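Local coordinates for protein Cys-Gly metallodipeptidase DUG1 (Saccharomyces cerevisiae, PDB 4G1P) that hydrolyses Cys-Gly dipeptides as a zinc- or manganese-dependent M20-family peptidase and serves as the catalytic component of the yeast glutathione-degrading complex, at residues A31-D35 / G169-S173; R39-F43 / L78-P82; L23-Q28 / P118-I123; V97-G101 / I423-F429; V83-G89 / N162-E168. One frame throughout, in Å; residues are numbered along the deposited sequence.

All five contacts belong to the catalytic domain, with interaction 1 at the zinc site itself. Interaction 2 adjoins it, the centres about 9 Å apart, through Arg39 NH2, which lies 3.0 Å from Ser33 O. Interaction 5 adjoins both in sequence: segment 78-82 runs into its first strand at Val83, and its second strand runs out at Glu168 into Gly169. Interaction 4, centred about 12 Å from interaction 5, involves the neighbouring strand 96-102 of the same sheet; Tyr100 OH reaches Glu168 OE2 at 2.7 Å. Interaction 3 is centred about 17 Å from interaction 1 and touches it where Phe119 CZ meets Val32 CG2 at 3.9 Å.

Interaction 1: residues A31-D35 / G169-S173. With ZN (zinc ion), chain B; GLY (glycine), chain D.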
# COMPACT_ATOMS: atom_id res chain seq x y z
N ALA A 31 -13.45 -14.18 -10.43
CA ALA A 31 -12.61 -15.22 -9.84
C ALA A 31 -11.20 -14.72 -9.50
O ALA A 31 -10.21 -15.16 -10.08
CB ALA A 31 -12.50 -16.39 -10.82
N VAL A 32 -11.11 -13.78 -8.56
CA VAL A 32 -9.82 -13.28 -8.13
C VAL A 32 -9.25 -14.20 -7.06
O VAL A 32 -9.63 -14.13 -5.89
CB VAL A 32 -9.98 -11.87 -7.58
CG1 VAL A 32 -8.62 -11.31 -7.14
CG2 VAL A 32 -10.65 -10.98 -8.61
N SER A 33 -8.35 -15.09 -7.47
CA SER A 33 -7.82 -16.11 -6.58
C SER A 33 -6.97 -15.56 -5.42
O SER A 33 -6.74 -16.23 -4.43
CB SER A 33 -7.00 -17.13 -7.36
OG SER A 33 -5.87 -16.51 -7.95
N SER A 34 -6.48 -14.34 -5.56
CA SER A 34 -5.60 -13.78 -4.55
C SER A 34 -6.42 -13.13 -3.45
O SER A 34 -5.87 -12.73 -2.44
CB SER A 34 -4.69 -12.73 -5.17
OG SER A 34 -5.46 -11.63 -5.65
N ASP A 35 -7.73 -13.03 -3.67
CA ASP A 35 -8.62 -12.33 -2.75
C ASP A 35 -9.53 -13.31 -2.01
O ASP A 35 -10.47 -13.85 -2.58
CB ASP A 35 -9.47 -11.32 -3.52
CG ASP A 35 -10.26 -10.38 -2.60
OD1 ASP A 35 -10.76 -10.83 -1.55
OD2 ASP A 35 -10.38 -9.19 -2.94
N GLY A 169 -7.48 -22.76 -11.25
CA GLY A 169 -7.92 -21.45 -10.79
C GLY A 169 -6.99 -20.85 -9.75
O GLY A 169 -7.41 -20.05 -8.90
N MET A 170 -5.72 -21.21 -9.82
CA MET A 170 -4.72 -20.64 -8.92
C MET A 170 -3.51 -20.12 -9.69
O MET A 170 -2.45 -19.91 -9.10
CB MET A 170 -4.26 -21.66 -7.87
CG MET A 170 -5.21 -21.85 -6.69
SD MET A 170 -5.43 -20.36 -5.69
CE MET A 170 -3.96 -20.38 -4.68
N GLU A 171 -3.65 -19.91 -10.99
CA GLU A 171 -2.49 -19.52 -11.79
C GLU A 171 -1.92 -18.17 -11.36
O GLU A 171 -0.71 -17.98 -11.34
CB GLU A 171 -2.80 -19.51 -13.28
CG GLU A 171 -1.59 -19.68 -14.19
CD GLU A 171 -0.99 -18.36 -14.68
OE1 GLU A 171 -1.45 -17.28 -14.24
OE2 GLU A 171 -0.05 -18.41 -15.50
N GLU A 172 -2.80 -17.24 -11.00
CA GLU A 172 -2.36 -15.91 -10.59
C GLU A 172 -1.91 -15.91 -9.12
O GLU A 172 -1.59 -14.86 -8.57
CB GLU A 172 -3.48 -14.87 -10.82
CG GLU A 172 -4.03 -14.83 -12.24
CD GLU A 172 -3.08 -14.16 -13.23
OE1 GLU A 172 -1.98 -13.73 -12.82
OE2 GLU A 172 -3.42 -14.06 -14.43
N SER A 173 -1.89 -17.08 -8.51
CA SER A 173 -1.54 -17.23 -7.11
C SER A 173 -0.62 -18.44 -6.89
O SER A 173 -0.80 -19.22 -5.94
CB SER A 173 -2.82 -17.37 -6.26
OG SER A 173 -3.71 -16.30 -6.50
ZN ZN B . -1.70 -13.44 -15.39
N GLY D . 0.66 -13.78 -16.42
CA GLY D . 0.19 -14.86 -15.57
C GLY D . 1.35 -15.17 -14.66
O GLY D . 2.02 -16.18 -14.81
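Behind the zinc site of this M20 peptidase, Ser33 and Ser173 meet through their hydroxyls and join the loop before helix 39-55 to the loop that carries the active-site glutamates. Ser173 OG donates to Ser33 OG at 2.6 Å. Ser33 OG also bonds to OD2 of Asp104, an active-site residue by similarity. The torsion of Ser33 (chi1 63°) sets OG between its backbone N and carbonyl carbon, and from there it reaches the other loop; CB rests 3.3 Å from Gly169 O. Met170 starts in the opposite direction, but its chain folds back at chi2 and chi3 to bring SD to 4.0 Å from Ser33 CB. Ser34 adds a lighter touch, its CB beside Ser173 OG. A type I turn from Val32 to Asp35, closed by Asp35 N to Val32 O, shapes the first loop.

Glu172 begins toward Ser33, CB lying 4.1 Å from Ser33 OG, and then bends at chi2 so that its carboxylate leads away to the metal. OE2 binds zinc at 2.1 Å, while OE1 makes a longer bond of 2.6 Å and is also held by Gln106 NE2. Asp137, His450 and the amino nitrogen of the bound glycine, 2.6 Å from the zinc, are further ligands. Glu171, the proton acceptor by similarity, places OE2 3.1 Å from the glycine O.

Asp104 takes the backbone N-H groups of Glu171 and Glu172 as well as Ser33 OG, so the serine pair forms an outer layer that is likely to steady this aspartate and, through it, the turn presenting both glutamates to metal and ligand.

Interaction 2: residues R39-F43 / L78-P82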
# COMPACT_ATOMS: atom_id res chain seq x y z
N ARG A 39 -13.16 -15.78 -2.91
CA ARG A 39 -12.92 -17.19 -3.18
C ARG A 39 -14.20 -17.85 -3.70
O ARG A 39 -14.16 -18.65 -4.64
CB ARG A 39 -12.39 -17.91 -1.93
CG ARG A 39 -12.14 -19.42 -2.09
CD ARG A 39 -11.16 -19.75 -3.21
NE ARG A 39 -9.97 -18.91 -3.17
CZ ARG A 39 -8.79 -19.29 -2.71
NH1 ARG A 39 -8.60 -20.51 -2.26
NH2 ARG A 39 -7.77 -18.43 -2.69
N SER A 40 -15.34 -17.49 -3.12
CA SER A 40 -16.62 -18.06 -3.53
C SER A 40 -16.92 -17.75 -4.99
O SER A 40 -17.48 -18.58 -5.70
CB SER A 40 -17.76 -17.56 -2.64
OG SER A 40 -18.13 -16.25 -2.98
N LYS A 41 -16.53 -16.56 -5.44
CA LYS A 41 -16.64 -16.21 -6.85
C LYS A 41 -15.82 -17.16 -7.71
O LYS A 41 -16.27 -17.62 -8.76
CB LYS A 41 -16.19 -14.78 -7.08
CG LYS A 41 -17.08 -13.76 -6.39
CD LYS A 41 -18.54 -14.02 -6.72
CE LYS A 41 -19.45 -12.97 -6.09
NZ LYS A 41 -20.90 -13.32 -6.26
N VAL A 42 -14.61 -17.47 -7.23
CA VAL A 42 -13.75 -18.39 -7.97
C VAL A 42 -14.44 -19.73 -8.16
O VAL A 42 -14.38 -20.31 -9.24
CB VAL A 42 -12.37 -18.58 -7.31
CG1 VAL A 42 -11.48 -19.39 -8.23
CG2 VAL A 42 -11.73 -17.25 -7.06
N PHE A 43 -15.14 -20.21 -7.13
CA PHE A 43 -15.86 -21.47 -7.26
C PHE A 43 -16.99 -21.36 -8.27
O PHE A 43 -17.22 -22.30 -9.05
CB PHE A 43 -16.41 -21.94 -5.91
CG PHE A 43 -15.36 -22.13 -4.86
CD1 PHE A 43 -14.09 -22.59 -5.20
CD2 PHE A 43 -15.63 -21.83 -3.53
CE1 PHE A 43 -13.12 -22.77 -4.22
CE2 PHE A 43 -14.67 -22.00 -2.54
CZ PHE A 43 -13.41 -22.47 -2.88
N LEU A 78 -9.33 -22.25 3.93
CA LEU A 78 -10.01 -22.00 2.68
C LEU A 78 -9.66 -23.14 1.70
O LEU A 78 -8.48 -23.47 1.53
CB LEU A 78 -9.49 -20.68 2.14
CG LEU A 78 -10.34 -19.83 1.21
CD1 LEU A 78 -11.62 -19.39 1.91
CD2 LEU A 78 -9.52 -18.62 0.83
N SER A 79 -10.66 -23.75 1.07
CA SER A 79 -10.38 -24.74 0.04
C SER A 79 -9.79 -24.05 -1.19
O SER A 79 -10.07 -22.89 -1.44
CB SER A 79 -11.63 -25.51 -0.37
OG SER A 79 -12.28 -26.11 0.74
N LEU A 80 -8.96 -24.76 -1.95
CA LEU A 80 -8.42 -24.22 -3.19
C LEU A 80 -9.46 -24.33 -4.30
O LEU A 80 -10.32 -25.21 -4.24
CB LEU A 80 -7.15 -24.99 -3.59
CG LEU A 80 -5.92 -24.76 -2.71
CD1 LEU A 80 -4.99 -25.96 -2.77
CD2 LEU A 80 -5.19 -23.49 -3.10
N PRO A 81 -9.39 -23.44 -5.31
CA PRO A 81 -10.20 -23.56 -6.53
C PRO A 81 -9.94 -24.91 -7.16
O PRO A 81 -8.79 -25.32 -7.20
CB PRO A 81 -9.62 -22.48 -7.45
CG PRO A 81 -8.98 -21.50 -6.54
CD PRO A 81 -8.51 -22.26 -5.34
N PRO A 82 -10.99 -25.60 -7.63
CA PRO A 82 -10.87 -26.94 -8.21
C PRO A 82 -10.16 -26.93 -9.57
O PRO A 82 -10.35 -25.97 -10.30
CB PRO A 82 -12.33 -27.36 -8.41
CG PRO A 82 -13.06 -26.08 -8.54
CD PRO A 82 -12.38 -25.13 -7.62
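Arg39 NH1 donates to Ser79 O at 2.9 Å with an N-H...O angle of 144°. The oxygen lies close to the guanidinium plane, at its edge, although the donor is tilted 29° from the carbonyl plane. The two faces of the guanidinium are covered from the same segment: Leu78 CD2 sits over the centre of one, 3.7 Å from Arg39 CZ, and the Pro81 ring lies over the other, offset toward its rim, with CD 3.5 Å from Arg39 NH1. The flat group is thus sandwiched between aliphatic carbons, with bends at chi2 and chi3 turning it into this slot. Its second amino group, NH2, bonds to Ser33 O and more weakly to Gln69 OE1.

These contacts set the first turn of helix 39-55 against the irregular segment that leads into strand 83-88 of the catalytic domain's mixed sheet. One helical turn past Arg39, Phe43 points its ring edge at the same backbone: CZ approaches Ser79 O at 3.7 Å, CE1 lies 3.8 Å from Pro81 CA, and CD1 meets Pro82 CD obliquely at 3.9 Å. Between the two, Val42 CG1, anti to its own nitrogen (chi1 -172°), packs on Pro81 CG at 3.7 Å. Tyr103 OH bonds to Pro82 O, while the Leu80 side chain touches Leu66 and Gln69.

Interaction 3: residues L23-Q28 / P118-I123; sequences LTKAIQ and PFKLVI
Leu23 opens the contact by laying CG 4.0 Å from Leu121 CD2, the two side chains crossing at about a right angle. Here the C-terminal part of helix 16-28 packs on the loop that runs into strand 122-124, an outer strand of the small three-stranded antiparallel sheet. Thr24 borders the same methyl: its OG1, bonded to Phe20 O one turn back in the helix, is 3.6 Å from Leu121 CD2. Ile27 points across the interface, and CG2, trans to the backbone nitrogen, packs on Leu121 CB at 3.8 Å. Leu121 therefore fills the groove between Leu23, Thr24 and Ile27. The carbonyl O of Ile27 meets Phe119 at the ring edge, near CD1.

Gln28 supplies the polar side of the contact. Its OE1 receives a weak bond from Lys120 NZ at 3.2 Å and lies 2.6 Å from water 1, which accepts the N-H of Leu121 at 2.6 Å and also borders Thr24 O. A leucine instead of Gln28 would probably leave the Lys120 ammonium without this weak partner and the water without its side-chain acceptor. The backbone of Gln28 also takes part: its CA-H points almost straight at Phe119 O, CA to O 3.5 Å, with 164° at the hydrogen.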
# COMPACT_ATOMS: atom_id res chain seq x y z
N LEU A 23 -18.64 -15.65 -23.10
CA LEU A 23 -17.49 -14.95 -22.58
C LEU A 23 -17.91 -13.82 -21.62
O LEU A 23 -17.20 -13.48 -20.69
CB LEU A 23 -16.64 -14.41 -23.73
CG LEU A 23 -15.38 -13.64 -23.35
CD1 LEU A 23 -14.45 -14.51 -22.53
CD2 LEU A 23 -14.68 -13.15 -24.60
N THR A 24 -19.10 -13.27 -21.83
CA THR A 24 -19.56 -12.19 -20.97
C THR A 24 -19.87 -12.71 -19.58
O THR A 24 -19.50 -12.07 -18.59
CB THR A 24 -20.82 -11.51 -21.52
OG1 THR A 24 -20.56 -10.99 -22.83
CG2 THR A 24 -21.24 -10.38 -20.61
N LYS A 25 -20.55 -13.85 -19.51
CA LYS A 25 -20.95 -14.43 -18.23
C LYS A 25 -19.73 -14.77 -17.40
O LYS A 25 -19.68 -14.46 -16.20
CB LYS A 25 -21.78 -15.69 -18.44
CG LYS A 25 -23.21 -15.42 -18.86
CD LYS A 25 -23.86 -16.66 -19.46
CE LYS A 25 -25.24 -16.35 -19.98
NZ LYS A 25 -25.28 -14.93 -20.44
N ALA A 26 -18.75 -15.39 -18.05
CA ALA A 26 -17.50 -15.79 -17.43
C ALA A 26 -16.74 -14.60 -16.84
O ALA A 26 -16.31 -14.63 -15.69
CB ALA A 26 -16.63 -16.51 -18.46
N ILE A 27 -16.59 -13.56 -17.64
CA ILE A 27 -15.86 -12.37 -17.24
C ILE A 27 -16.57 -11.68 -16.07
O ILE A 27 -15.93 -11.01 -15.26
CB ILE A 27 -15.69 -11.43 -18.46
CG1 ILE A 27 -14.76 -12.07 -19.49
CG2 ILE A 27 -15.19 -10.06 -18.07
CD1 ILE A 27 -13.42 -12.48 -18.92
N GLN A 28 -17.88 -11.89 -15.94
CA GLN A 28 -18.64 -11.21 -14.90
C GLN A 28 -18.44 -11.81 -13.51
O GLN A 28 -18.66 -11.16 -12.51
CB GLN A 28 -20.13 -11.20 -15.22
CG GLN A 28 -20.69 -9.81 -15.39
CD GLN A 28 -21.77 -9.76 -16.47
OE1 GLN A 28 -21.73 -8.92 -17.39
NE2 GLN A 28 -22.75 -10.68 -16.36
N PRO A 118 -14.09 -3.19 -14.79
CA PRO A 118 -13.25 -4.35 -15.13
C PRO A 118 -14.00 -5.67 -15.21
O PRO A 118 -13.61 -6.54 -16.00
CB PRO A 118 -12.20 -4.37 -14.01
CG PRO A 118 -12.76 -3.50 -12.92
CD PRO A 118 -13.57 -2.47 -13.61
N PHE A 119 -15.08 -5.83 -14.44
CA PHE A 119 -15.83 -7.08 -14.54
C PHE A 119 -17.16 -6.94 -15.25
O PHE A 119 -18.02 -7.78 -15.10
CB PHE A 119 -16.00 -7.76 -13.18
CG PHE A 119 -14.69 -8.04 -12.50
CD1 PHE A 119 -13.99 -9.20 -12.79
CD2 PHE A 119 -14.15 -7.14 -11.60
CE1 PHE A 119 -12.78 -9.46 -12.18
CE2 PHE A 119 -12.95 -7.40 -10.99
CZ PHE A 119 -12.26 -8.56 -11.27
N LYS A 120 -17.32 -5.87 -16.01
CA LYS A 120 -18.40 -5.82 -16.98
C LYS A 120 -17.72 -5.87 -18.33
O LYS A 120 -17.08 -4.91 -18.73
CB LYS A 120 -19.23 -4.54 -16.84
CG LYS A 120 -19.86 -4.33 -15.47
CD LYS A 120 -20.76 -5.50 -15.06
CE LYS A 120 -22.19 -5.35 -15.60
NZ LYS A 120 -22.98 -6.62 -15.50
N LEU A 121 -17.84 -6.98 -19.03
CA LEU A 121 -17.19 -7.13 -20.32
C LEU A 121 -17.83 -6.20 -21.37
O LEU A 121 -18.98 -6.37 -21.74
CB LEU A 121 -17.27 -8.58 -20.82
CG LEU A 121 -16.60 -8.76 -22.18
CD1 LEU A 121 -15.08 -8.75 -21.99
CD2 LEU A 121 -17.08 -10.01 -22.88
N VAL A 122 -17.07 -5.22 -21.83
CA VAL A 122 -17.55 -4.34 -22.88
C VAL A 122 -17.05 -4.82 -24.23
O VAL A 122 -15.84 -4.89 -24.46
CB VAL A 122 -17.03 -2.91 -22.68
CG1 VAL A 122 -17.28 -2.07 -23.95
CG2 VAL A 122 -17.66 -2.29 -21.46
N ILE A 123 -17.99 -5.15 -25.12
CA ILE A 123 -17.66 -5.66 -26.44
C ILE A 123 -17.98 -4.62 -27.50
O ILE A 123 -19.13 -4.28 -27.70
CB ILE A 123 -18.48 -6.93 -26.76
CG1 ILE A 123 -18.15 -8.04 -25.77
CG2 ILE A 123 -18.24 -7.38 -28.21
CD1 ILE A 123 -18.71 -9.39 -26.13
O HOH W 1 -19.23 -8.92 -18.12
O HOH W 2 -21.58 -6.37 -19.60

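Interaction 4: residues V97-G101 / I423-F429; sequences VLVYG and IPITLTF
The Tyr100 ring carries Ile425 CD1 over one face, 3.4 Å from the ring centroid and 16° off the normal, a CH-pi contact. On the same side, nearer the CB end, Phe429 turns its edge toward the tyrosine face in an offset edge-to-face pair, centroids 5.6 Å apart and planes at 63°. Phe429 CE2 makes the approach, 3.7 Å from Tyr100 CD2, which lies close to the plane of the phenylalanine ring. Ile423 CG2 comes in obliquely at Tyr100 CE1, 3.9 Å away, the two side chains sliding past each other in opposite directions. Farther round the Phe429 ring, CE1 meets Leu98 CD2 at 3.6 Å, so the ring spans the two strand residues whose side chains set out toward this segment.

With CG trans to its nitrogen (chi1 159°), Tyr100 stretches from strand 96-102 of the central mixed sheet toward the start of helix 426-433. Ile423 to Thr426 form a type I turn, and Ile425 and Phe429, one helical turn apart, present their side chains together. Leu178 and Ile182 of helix 178-185 continue the apolar layer.

The hydroxyl end is handled differently. Water 3 donates to Tyr100 OH at 3.1 Å and accepts Ile425 N at 3.0 Å, bridging strand and turn, while Glu168 OE2 is a direct hydrogen-bond partner of OH. The tyrosine is thus gripped by hydrocarbon along its ring and by polar partners at its buried tip. Because Glu168 lies close to Glu171 and His102, proton acceptor and zinc ligand by similarity, this hold is likely to order the surroundings of the metal site.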
# COMPACT_ATOMS: atom_id res chain seq x y z
N VAL A 97 -5.05 -34.65 -27.39
CA VAL A 97 -4.41 -33.40 -27.01
C VAL A 97 -4.95 -32.86 -25.69
O VAL A 97 -6.16 -32.71 -25.51
CB VAL A 97 -4.58 -32.31 -28.09
CG1 VAL A 97 -3.86 -31.04 -27.66
CG2 VAL A 97 -4.03 -32.79 -29.40
N LEU A 98 -4.05 -32.60 -24.76
CA LEU A 98 -4.42 -31.98 -23.50
C LEU A 98 -4.24 -30.47 -23.64
O LEU A 98 -3.17 -30.00 -24.04
CB LEU A 98 -3.56 -32.51 -22.35
CG LEU A 98 -3.68 -31.82 -20.99
CD1 LEU A 98 -5.12 -31.72 -20.60
CD2 LEU A 98 -2.95 -32.59 -19.92
N VAL A 99 -5.31 -29.73 -23.34
CA VAL A 99 -5.21 -28.28 -23.28
C VAL A 99 -5.33 -27.78 -21.86
O VAL A 99 -6.20 -28.22 -21.10
CB VAL A 99 -6.22 -27.55 -24.21
CG1 VAL A 99 -5.92 -27.87 -25.66
CG2 VAL A 99 -7.66 -27.92 -23.85
N TYR A 100 -4.45 -26.85 -21.51
CA TYR A 100 -4.42 -26.24 -20.18
C TYR A 100 -4.63 -24.74 -20.29
O TYR A 100 -4.15 -24.09 -21.23
CB TYR A 100 -3.07 -26.50 -19.53
CG TYR A 100 -2.71 -25.54 -18.42
CD1 TYR A 100 -2.09 -24.32 -18.70
CD2 TYR A 100 -2.96 -25.86 -17.10
CE1 TYR A 100 -1.77 -23.44 -17.70
CE2 TYR A 100 -2.63 -24.99 -16.09
CZ TYR A 100 -2.03 -23.79 -16.39
OH TYR A 100 -1.70 -22.93 -15.38
N GLY A 101 -5.32 -24.18 -19.29
CA GLY A 101 -5.51 -22.75 -19.14
C GLY A 101 -5.91 -22.44 -17.71
O GLY A 101 -5.91 -23.32 -16.85
N ILE A 423 4.68 -19.47 -17.44
CA ILE A 423 3.56 -20.37 -17.21
C ILE A 423 4.12 -21.55 -16.46
O ILE A 423 4.44 -22.56 -17.04
CB ILE A 423 2.92 -20.83 -18.50
CG1 ILE A 423 2.55 -19.63 -19.38
CG2 ILE A 423 1.70 -21.67 -18.19
CD1 ILE A 423 2.17 -19.99 -20.81
N PRO A 424 4.24 -21.41 -15.14
CA PRO A 424 4.86 -22.38 -14.24
C PRO A 424 4.73 -23.88 -14.57
O PRO A 424 5.78 -24.53 -14.53
CB PRO A 424 4.19 -22.06 -12.90
CG PRO A 424 4.05 -20.56 -12.97
CD PRO A 424 3.75 -20.23 -14.41
N ILE A 425 3.55 -24.43 -14.87
CA ILE A 425 3.45 -25.90 -15.02
C ILE A 425 3.88 -26.45 -16.37
O ILE A 425 3.85 -27.67 -16.56
CB ILE A 425 2.04 -26.49 -14.76
CG1 ILE A 425 0.95 -25.52 -15.17
CG2 ILE A 425 1.90 -26.99 -13.32
CD1 ILE A 425 0.85 -25.34 -16.65
N THR A 426 4.22 -25.56 -17.30
CA THR A 426 4.60 -25.97 -18.64
C THR A 426 5.67 -27.07 -18.59
O THR A 426 5.53 -28.11 -19.23
CB THR A 426 5.05 -24.77 -19.49
OG1 THR A 426 5.48 -25.22 -20.78
CG2 THR A 426 6.21 -24.06 -18.82
N LEU A 427 6.70 -26.89 -17.76
CA LEU A 427 7.75 -27.89 -17.63
C LEU A 427 7.23 -29.17 -16.99
O LEU A 427 7.64 -30.27 -17.38
CB LEU A 427 8.90 -27.35 -16.80
CG LEU A 427 10.20 -28.15 -16.84
CD1 LEU A 427 10.59 -28.54 -18.27
CD2 LEU A 427 11.29 -27.31 -16.20
N THR A 428 6.34 -29.03 -16.01
CA THR A 428 5.75 -30.19 -15.37
C THR A 428 4.94 -31.01 -16.37
O THR A 428 4.95 -32.23 -16.32
CB THR A 428 4.88 -29.82 -14.15
OG1 THR A 428 5.71 -29.25 -13.14
CG2 THR A 428 4.21 -31.04 -13.57
N PHE A 429 4.25 -30.36 -17.30
CA PHE A 429 3.54 -31.13 -18.32
C PHE A 429 4.51 -31.92 -19.18
O PHE A 429 4.34 -33.14 -19.41
CB PHE A 429 2.65 -30.24 -19.19
CG PHE A 429 1.31 -29.94 -18.57
CD1 PHE A 429 0.43 -30.96 -18.26
CD2 PHE A 429 0.92 -28.63 -18.31
CE1 PHE A 429 -0.81 -30.68 -17.69
CE2 PHE A 429 -0.32 -28.36 -17.75
CZ PHE A 429 -1.17 -29.38 -17.44
O HOH W 3 1.29 -22.48 -14.51

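Interaction 5: residues V83-G89 / N162-E168; sequences VILSRFG and NLVTCFE
Ile84 and Phe167 form one of the hydrogen-bonded pairs of this antiparallel ladder: Ile84 N to Phe167 O is 2.7 Å and Phe167 N to Ile84 O is 3.0 Å. Phe88 and Leu163 repeat the pattern, with Phe88 N to Leu163 O at 2.7 Å. The return bond from Leu163 N to Phe88 O is 2.9 Å. Between these pairs Thr165 N makes a bent bond to Ser86 O, and the one from Ser86 N is long and weak. CA-H...O contacts fill in, such as Arg87 CA to Leu163 O.

Apolar contacts alternate by face. Cys166 SG, trans to its nitrogen (chi1 180°), sits between Val83 CG1 at 3.8 Å and Leu85 CD2 at 3.9 Å; on the other face CB meets CB in the pairs Ile84-Phe167 and Phe88-Leu163.

At the polar end, Asn162 OD1 lies 3.3 Å from Gly89 C, while ND2 bonds to Asp91 O. With an alanine replacing Asn162, the Asp91 carbonyl is likely to lose this side-chain donor, along with the contact at Gly89 C.

Strand 61-64 pairs with the outer side of 83-88, and strand 96-102 runs parallel to 162-168 on its far side. Helices 39-55 and 135-154 cover the face of Ile84, Phe88, Leu163 and Phe167.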
# COMPACT_ATOMS: atom_id res chain seq x y z
N VAL A 83 -9.36 -27.94 -9.88
CA VAL A 83 -8.80 -28.03 -11.23
C VAL A 83 -9.83 -28.78 -12.03
O VAL A 83 -10.41 -29.74 -11.53
CB VAL A 83 -7.46 -28.79 -11.30
CG1 VAL A 83 -7.02 -28.90 -12.74
CG2 VAL A 83 -6.41 -28.06 -10.53
N ILE A 84 -10.08 -28.32 -13.25
CA ILE A 84 -11.19 -28.85 -14.04
C ILE A 84 -10.69 -29.78 -15.11
O ILE A 84 -10.04 -29.35 -16.05
CB ILE A 84 -11.98 -27.73 -14.71
CG1 ILE A 84 -12.51 -26.73 -13.68
CG2 ILE A 84 -13.12 -28.33 -15.51
CD1 ILE A 84 -13.19 -25.52 -14.29
N LEU A 85 -10.99 -31.06 -14.97
CA LEU A 85 -10.58 -32.04 -15.97
C LEU A 85 -11.79 -32.51 -16.76
O LEU A 85 -12.83 -32.82 -16.18
CB LEU A 85 -9.89 -33.24 -15.31
CG LEU A 85 -8.77 -33.03 -14.30
CD1 LEU A 85 -8.20 -34.39 -13.97
CD2 LEU A 85 -7.67 -32.11 -14.81
N SER A 86 -11.65 -32.57 -18.07
CA SER A 86 -12.70 -33.11 -18.91
C SER A 86 -12.13 -33.69 -20.20
O SER A 86 -10.99 -33.43 -20.57
CB SER A 86 -13.73 -32.03 -19.22
OG SER A 86 -13.21 -31.07 -20.12
N ARG A 87 -12.94 -34.50 -20.88
CA ARG A 87 -12.54 -35.06 -22.16
C ARG A 87 -13.64 -34.78 -23.15
O ARG A 87 -14.82 -34.69 -22.78
CB ARG A 87 -12.28 -36.57 -22.05
CG ARG A 87 -12.09 -37.09 -20.62
CD ARG A 87 -11.82 -38.60 -20.52
NE ARG A 87 -10.41 -38.89 -20.74
CZ ARG A 87 -9.55 -39.19 -19.78
NH1 ARG A 87 -9.94 -39.30 -18.52
NH2 ARG A 87 -8.29 -39.41 -20.09
N PHE A 88 -13.25 -34.61 -24.41
CA PHE A 88 -14.22 -34.58 -25.49
C PHE A 88 -13.79 -35.55 -26.57
O PHE A 88 -12.76 -35.37 -27.23
CB PHE A 88 -14.40 -33.17 -26.06
CG PHE A 88 -15.44 -33.10 -27.14
CD1 PHE A 88 -15.09 -33.30 -28.47
CD2 PHE A 88 -16.77 -32.86 -26.83
CE1 PHE A 88 -16.04 -33.25 -29.47
CE2 PHE A 88 -17.73 -32.81 -27.83
CZ PHE A 88 -17.37 -33.01 -29.14
N GLY A 89 -14.59 -36.60 -26.75
CA GLY A 89 -14.27 -37.70 -27.63
C GLY A 89 -13.51 -38.80 -26.92
O GLY A 89 -12.77 -38.55 -25.97
N ASN A 162 -8.96 -36.43 -29.68
CA ASN A 162 -9.60 -36.51 -28.38
C ASN A 162 -9.07 -35.38 -27.52
O ASN A 162 -7.87 -35.31 -27.25
CB ASN A 162 -9.31 -37.85 -27.71
CG ASN A 162 -9.75 -39.03 -28.56
OD1 ASN A 162 -10.92 -39.18 -28.90
ND2 ASN A 162 -8.79 -39.88 -28.90
N LEU A 163 -9.96 -34.49 -27.09
CA LEU A 163 -9.55 -33.35 -26.30
C LEU A 163 -9.61 -33.70 -24.82
O LEU A 163 -10.52 -34.39 -24.38
CB LEU A 163 -10.43 -32.14 -26.59
CG LEU A 163 -9.72 -30.86 -26.18
CD1 LEU A 163 -8.48 -30.65 -27.06
CD2 LEU A 163 -10.67 -29.67 -26.25
N VAL A 164 -8.63 -33.23 -24.07
CA VAL A 164 -8.59 -33.44 -22.63
C VAL A 164 -8.25 -32.11 -22.03
O VAL A 164 -7.43 -31.37 -22.57
CB VAL A 164 -7.55 -34.49 -22.22
CG1 VAL A 164 -7.41 -34.56 -20.71
CG2 VAL A 164 -7.94 -35.83 -22.76
N THR A 165 -8.90 -31.78 -20.92
CA THR A 165 -8.84 -30.44 -20.40
C THR A 165 -8.22 -30.45 -19.03
O THR A 165 -8.40 -31.39 -18.27
CB THR A 165 -10.26 -29.82 -20.35
OG1 THR A 165 -10.19 -28.49 -20.82
CG2 THR A 165 -10.81 -29.77 -18.98
N CYS A 166 -7.48 -29.40 -18.72
CA CYS A 166 -6.92 -29.22 -17.39
C CYS A 166 -6.90 -27.71 -17.05
O CYS A 166 -5.92 -27.01 -17.32
CB CYS A 166 -5.53 -29.85 -17.31
SG CYS A 166 -4.73 -29.68 -15.68
N PHE A 167 -7.99 -27.22 -16.48
CA PHE A 167 -8.17 -25.79 -16.21
C PHE A 167 -8.08 -25.51 -14.70
O PHE A 167 -8.91 -25.98 -13.92
CB PHE A 167 -9.53 -25.33 -16.73
CG PHE A 167 -9.69 -25.42 -18.24
CD1 PHE A 167 -8.59 -25.33 -19.08
CD2 PHE A 167 -10.95 -25.58 -18.82
CE1 PHE A 167 -8.74 -25.40 -20.48
CE2 PHE A 167 -11.12 -25.66 -20.21
CZ PHE A 167 -10.01 -25.56 -21.05
N GLU A 168 -7.07 -24.75 -14.28
CA GLU A 168 -6.90 -24.47 -12.86
C GLU A 168 -7.39 -23.07 -12.54
O GLU A 168 -7.68 -22.29 -13.46
CB GLU A 168 -5.43 -24.60 -12.41
CG GLU A 168 -4.52 -23.50 -12.95
CD GLU A 168 -3.28 -23.28 -12.11
OE1 GLU A 168 -3.37 -23.36 -10.87
OE2 GLU A 168 -2.21 -23.01 -12.69